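Local coordinates for ferric-siderophore receptor protein (Streptomyces coelicolor, PDB 2X4L) that probably binds ferric siderophores and passes them on for uptake, as a solute-binding receptor of the periplasmic binding protein type, at residues A180-A185 with P309-L314. Residues are numbered along the deposited sequence; the frame is centred on the assembly and turned at random.
Sequences AAFDKA and PLLDNL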
ATOM      1  N   ALA A 180      -4.787  16.291   9.941  1.00 16.04           N
ATOM      2  CA  ALA A 180      -5.180  17.546   9.318  1.00 16.64           C
ATOM      3  C   ALA A 180      -4.466  17.678   7.986  1.00 15.83           C
ATOM      4  O   ALA A 180      -5.104  18.175   7.021  1.00 16.22           O
ATOM      5  CB  ALA A 180      -4.762  18.699  10.244  1.00 19.20           C
ATOM      6  N   ALA A 181      -3.175  17.248   7.900  1.00 16.67           N
ATOM      7  CA  ALA A 181      -2.447  17.393   6.642  1.00 15.51           C
ATOM      8  C   ALA A 181      -3.067  16.432   5.601  1.00 14.32           C
ATOM      9  O   ALA A 181      -3.188  16.793   4.412  1.00 14.12           O
ATOM     10  CB  ALA A 181      -0.953  17.114   6.833  1.00 15.37           C
ATOM     11  N   PHE A 182      -3.508  15.245   6.012  1.00 12.57           N
ATOM     12  CA  PHE A 182      -4.118  14.316   5.067  1.00 12.97           C
ATOM     13  C   PHE A 182      -5.425  14.958   4.603  1.00 12.97           C
ATOM     14  O   PHE A 182      -5.692  14.899   3.393  1.00 13.03           O
ATOM     15  CB  PHE A 182      -4.438  13.047   5.812  1.00 12.55           C
ATOM     16  CG  PHE A 182      -5.184  12.026   5.000  1.00 11.93           C
ATOM     17  CD1 PHE A 182      -4.538  11.069   4.256  1.00 10.35           C
ATOM     18  CD2 PHE A 182      -6.563  12.010   5.079  1.00 12.19           C
ATOM     19  CE1 PHE A 182      -5.263  10.154   3.492  1.00 12.12           C
ATOM     20  CE2 PHE A 182      -7.306  11.099   4.392  1.00 13.17           C
ATOM     21  CZ  PHE A 182      -6.685  10.109   3.607  1.00 13.57           C
ATOM     22  N   ASP A 183      -6.230  15.557   5.509  1.00 13.71           N
ATOM     23  CA  ASP A 183      -7.514  16.089   5.042  1.00 13.18           C
ATOM     24  C   ASP A 183      -7.272  17.232   4.071  1.00 13.31           C
ATOM     25  O   ASP A 183      -8.048  17.397   3.077  1.00 15.00           O
ATOM     26  CB  ASP A 183      -8.311  16.587   6.244  1.00 14.90           C
ATOM     27  CG  ASP A 183      -8.893  15.443   7.114  1.00 17.17           C
ATOM     28  OD1 ASP A 183      -8.898  14.291   6.690  1.00 19.92           O
ATOM     29  OD2 ASP A 183      -9.324  15.773   8.249  1.00 24.89           O
ATOM     30  N   LYS A 184      -6.211  18.026   4.315  1.00 12.32           N
ATOM     31  CA  LYS A 184      -5.842  19.132   3.438  1.00 13.92           C
ATOM     32  C   LYS A 184      -5.434  18.587   2.046  1.00 13.04           C
ATOM     33  O   LYS A 184      -5.836  19.178   0.999  1.00 12.95           O
ATOM     34  CB  LYS A 184      -4.765  20.014   4.108  1.00 14.57           C
ATOM     35  CG  LYS A 184      -4.367  21.128   3.195  1.00 16.53           C
ATOM     36  CD  LYS A 184      -3.384  22.035   3.943  1.00 18.05           C
ATOM     37  CE  LYS A 184      -2.955  23.255   3.120  1.00 22.17           C
ATOM     38  NZ  LYS A 184      -2.143  24.210   4.043  1.00 24.17           N
ATOM     39  N   ALA A 185      -4.656  17.521   2.020  1.00 12.42           N
ATOM     40  CA  ALA A 185      -4.201  16.973   0.751  1.00 11.67           C
ATOM     41  C   ALA A 185      -5.357  16.335   0.035  1.00 11.88           C
ATOM     42  O   ALA A 185      -5.363  16.353  -1.210  1.00 11.59           O
ATOM     43  CB  ALA A 185      -3.106  15.915   1.002  1.00 13.11           C
ATOM     44  N   PRO A 309       1.373  11.984   1.269  1.00 10.91           N
ATOM     45  CA  PRO A 309       2.104  12.231   0.027  1.00 12.21           C
ATOM     46  C   PRO A 309       1.433  11.594  -1.183  1.00 10.57           C
ATOM     47  O   PRO A 309       1.610  12.010  -2.320  1.00 11.79           O
ATOM     48  CB  PRO A 309       3.517  11.658   0.318  1.00 12.46           C
ATOM     49  CG  PRO A 309       3.639  11.691   1.750  1.00 15.51           C
ATOM     50  CD  PRO A 309       2.260  11.490   2.350  1.00 12.00           C
ATOM     51  N   LEU A 310       0.682  10.516  -0.963  1.00  9.76           N
ATOM     52  CA  LEU A 310       0.058   9.879  -2.098  1.00 10.60           C
ATOM     53  C   LEU A 310      -0.972  10.872  -2.711  1.00 10.37           C
ATOM     54  O   LEU A 310      -1.068  10.976  -3.957  1.00 12.57           O
ATOM     55  CB  LEU A 310      -0.680   8.592  -1.696  1.00 10.29           C
ATOM     56  CG  LEU A 310       0.106   7.542  -0.931  1.00 10.18           C
ATOM     57  CD1 LEU A 310      -0.756   6.333  -0.639  1.00 12.60           C
ATOM     58  CD2 LEU A 310       1.421   7.174  -1.721  1.00 10.70           C
ATOM     59  N   LEU A 311      -1.708  11.574  -1.816  1.00  8.73           N
ATOM     60  CA  LEU A 311      -2.643  12.601  -2.299  1.00 11.01           C
ATOM     61  C   LEU A 311      -1.945  13.824  -2.899  1.00 11.37           C
ATOM     62  O   LEU A 311      -2.266  14.240  -4.015  1.00 11.81           O
ATOM     63  CB  LEU A 311      -3.591  13.023  -1.143  1.00 11.11           C
ATOM     64  CG  LEU A 311      -4.453  11.932  -0.594  1.00 11.01           C
ATOM     65  CD1 LEU A 311      -4.943  12.378   0.748  1.00 12.53           C
ATOM     66  CD2 LEU A 311      -5.588  11.676  -1.545  1.00 13.12           C
ATOM     67  N   ASP A 312      -0.931  14.346  -2.167  1.00 10.41           N
ATOM     68  CA  ASP A 312      -0.181  15.521  -2.702  1.00 11.45           C
ATOM     69  C   ASP A 312       0.469  15.167  -4.026  1.00 10.53           C
ATOM     70  O   ASP A 312       0.497  16.037  -4.910  1.00 11.07           O
ATOM     71  CB  ASP A 312       0.902  15.984  -1.676  1.00 11.82           C
ATOM     72  CG  ASP A 312       0.348  16.833  -0.595  1.00 15.11           C
ATOM     73  OD1 ASP A 312      -0.635  17.620  -0.804  1.00 14.59           O
ATOM     74  OD2 ASP A 312       0.922  16.783   0.539  1.00 17.58           O
ATOM     75  N   ASN A 313       1.086  13.978  -4.133  1.00 11.01           N
ATOM     76  CA  ASN A 313       1.866  13.737  -5.368  1.00 10.98           C
ATOM     77  C   ASN A 313       0.929  13.676  -6.574  1.00  9.19           C
ATOM     78  O   ASN A 313       1.241  14.184  -7.669  1.00  9.85           O
ATOM     79  CB  ASN A 313       2.627  12.409  -5.305  1.00 11.08           C
ATOM     80  CG  ASN A 313       3.772  12.462  -4.369  1.00 13.97           C
ATOM     81  OD1 ASN A 313       4.220  13.542  -3.918  1.00 15.76           O
ATOM     82  ND2 ASN A 313       4.223  11.242  -4.025  1.00 17.09           N
ATOM     83  N   LEU A 314      -0.203  13.026  -6.404  1.00  9.72           N
ATOM     84  CA  LEU A 314      -1.168  12.907  -7.501  1.00 10.90           C
ATOM     85  C   LEU A 314      -1.838  14.263  -7.811  1.00  9.29           C
ATOM     86  O   LEU A 314      -1.994  14.622  -8.980  1.00 10.57           O
ATOM     87  CB  LEU A 314      -2.218  11.797  -7.169  1.00 11.28           C
ATOM     88  CG  LEU A 314      -3.267  11.625  -8.285  1.00  9.79           C
ATOM     89  CD1 LEU A 314      -2.644  11.262  -9.660  1.00 10.34           C
ATOM     90  CD2 LEU A 314      -4.141  10.472  -7.909  1.00 10.82           C
TER
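The Phe182 ring takes CD1 of Leu311 on one face, 3.5 Å above the ring plane and displaced toward the rim, while Asp183 OD1 lies at its edge in the plane. The methyl sits 3.9 Å from the ring centroid and 25° off the ring normal, a CH-pi contact, and CE1 is the ring atom nearest to Leu311 CD1. Although the CB of Phe182 points away from residues 309-314, CG anti to the backbone N (chi1 175°) brings the ring back toward Leu311. Tyr304 adds an edge-to-face partner. Leucine suits its place because its CB packs 3.6 Å from the CB of Ala185 while the chain beyond carries the CD1 methyl over the Phe182 face. At Ala185 a single methyl lets the helices approach: the axes of the two short segments come within 8.8 Å, 28° from parallel. The Asp312 carboxylate flanks that methyl, with OD1 3.5 Å from Ala185 CB, a van der Waals contact only. Its polar partner is Arg188, further along helix 173-195, which forms a salt bridge with OD1. An alanine in place of Asp312 would probably leave Arg188 without this acidic mate and uncover one flank of the Ala185 methyl. Tyr224 and Phe225 of helix 220-227 also pack on Leu311. This is apolar side-by-side helix packing, with the Asp312-Arg188 pair beside it. It joins helix 304-320 to helix 173-195, the long helix that links the two lobes, consistent with the rigid interdomain helix of siderophore-binding relatives in this family.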